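PDB 3LD7: Lin0431 protein from Listeria innocua, which is of unknown function but belongs to the NusG domain II family, this chain being the mainly beta NusG II-like part of a longer protein. Local coordinates for residues A[55-59]-A[60-64]. Residues are numbered along the deposited sequence; the frame is centred on the assembly and turned at random.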
# COMPACT_ATOMS: atom_id res chain seq x y z
N LYS A 55 -4.26 -3.76 5.04
CA LYS A 55 -5.39 -4.21 5.84
C LYS A 55 -4.93 -5.05 7.02
O LYS A 55 -5.43 -4.89 8.16
CB LYS A 55 -6.37 -5.02 4.98
CG LYS A 55 -7.57 -5.55 5.76
CD LYS A 55 -8.59 -6.21 4.86
CE LYS A 55 -9.81 -6.66 5.68
NZ LYS A 55 -10.89 -7.22 4.84
N GLU A 56 -3.96 -5.91 6.78
CA GLU A 56 -3.51 -6.84 7.80
C GLU A 56 -2.16 -7.35 7.40
O GLU A 56 -1.85 -7.49 6.22
CB GLU A 56 -4.53 -7.98 7.89
CG GLU A 56 -4.14 -9.17 8.70
CD GLU A 56 -4.99 -10.38 8.32
OE1 GLU A 56 -6.22 -10.23 8.20
OE2 GLU A 56 -4.41 -11.45 8.10
N ASP A 57 -1.31 -7.62 8.39
CA ASP A 57 -0.02 -8.25 8.13
C ASP A 57 0.49 -8.90 9.39
O ASP A 57 -0.09 -8.69 10.47
CB ASP A 57 1.01 -7.29 7.47
CG ASP A 57 1.51 -6.21 8.39
OD1 ASP A 57 1.81 -6.49 9.58
OD2 ASP A 57 1.69 -5.07 7.89
N ASN A 58 1.52 -9.74 9.26
CA ASN A 58 2.14 -10.35 10.43
C ASN A 58 3.48 -9.74 10.81
O ASN A 58 4.36 -10.40 11.41
CB ASN A 58 2.21 -11.88 10.30
CG ASN A 58 3.02 -12.34 9.11
OD1 ASN A 58 3.44 -11.54 8.28
ND2 ASN A 58 3.23 -13.65 9.03
N SER A 59 3.65 -8.47 10.45
CA SER A 59 4.86 -7.77 10.87
C SER A 59 4.93 -7.70 12.39
O SER A 59 3.90 -7.66 13.08
CB SER A 59 4.92 -6.36 10.27
OG SER A 59 3.96 -5.47 10.84
N PRO A 60 6.15 -7.70 12.93
CA PRO A 60 6.27 -7.61 14.38
C PRO A 60 5.84 -6.26 14.94
O PRO A 60 5.42 -6.21 16.11
CB PRO A 60 7.76 -7.87 14.63
CG PRO A 60 8.43 -7.51 13.32
CD PRO A 60 7.45 -7.90 12.25
N ASP A 61 5.94 -5.19 14.15
CA ASP A 61 5.76 -3.83 14.68
C ASP A 61 4.39 -3.22 14.36
O ASP A 61 3.94 -2.31 15.05
CB ASP A 61 6.90 -2.89 14.23
CG ASP A 61 7.04 -2.79 12.71
OD1 ASP A 61 6.46 -3.62 12.00
OD2 ASP A 61 7.78 -1.89 12.22
N GLN A 62 3.75 -3.73 13.30
CA GLN A 62 2.42 -3.23 12.91
C GLN A 62 2.35 -1.72 12.57
O GLN A 62 1.28 -1.14 12.54
CB GLN A 62 1.37 -3.57 13.97
CG GLN A 62 1.20 -5.05 14.18
CD GLN A 62 0.50 -5.71 13.02
OE1 GLN A 62 -0.64 -5.37 12.68
NE2 GLN A 62 1.18 -6.65 12.40
N VAL A 63 3.48 -1.11 12.28
CA VAL A 63 3.52 0.32 12.03
C VAL A 63 2.73 0.69 10.78
O VAL A 63 1.98 1.65 10.78
CB VAL A 63 4.98 0.81 11.90
CG1 VAL A 63 5.05 2.20 11.25
CG2 VAL A 63 5.64 0.78 13.25
N GLY A 64 2.90 -0.08 9.72
CA GLY A 64 2.21 0.23 8.47
C GLY A 64 0.71 0.06 8.59
O GLY A 64 -0.07 0.91 8.13
O HOH W 1 -2.44 -6.80 11.15
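Gln62 folds its side chain back over Asp57 and Ser59, closing the turn that carries the chain from the end of strand 51-57 into the short helix 63-67 of this NusG domain II-like fold, with an Asx turn at Asp57 as its first bend. Two backbone carbonyls take the amide of Gln62. NE2 of Gln62 reaches Ser59 O at 3.0 Å, almost straight at 169° and with the acceptor lying in the amide plane. Its other bond, 3.1 Å from NE2 of Gln62 to Asp57 O, comes in above the carbonyl plane. A bend at chi2 (-72°) turns the amide back to both carbonyls, and gripping it twice fixes its rotation. At the oxygen end of the same amide, water 1 donates to Gln62 OE1 and accepts from Asp57 N, bridging the glutamine to the strand end.

The second set of bonds runs through side-chain oxygens. Asp57 OD1 receives Ser59 N at 2.8 Å, closing the Asx turn, and also Ser59 OG, both from the same face of the carboxylate. With its hydroxyl proton given to Asp57, Ser59 OG accepts from Gln62 N, the N-cap residue of the helix. The Asp57 and Gln62 side chains run past one another in opposite directions, the carboxylate and amide planes turned 69° apart.

Around the turn, Asn58 is turned away to bond Ala40 and Tyr42, while Asp57 and Ser59 pack on Cys79 of strand 76-79. Pro60 and Asp61 lie against Pro81, and Asp61 OD1 comes to 3.3 Å from Ser59 OG.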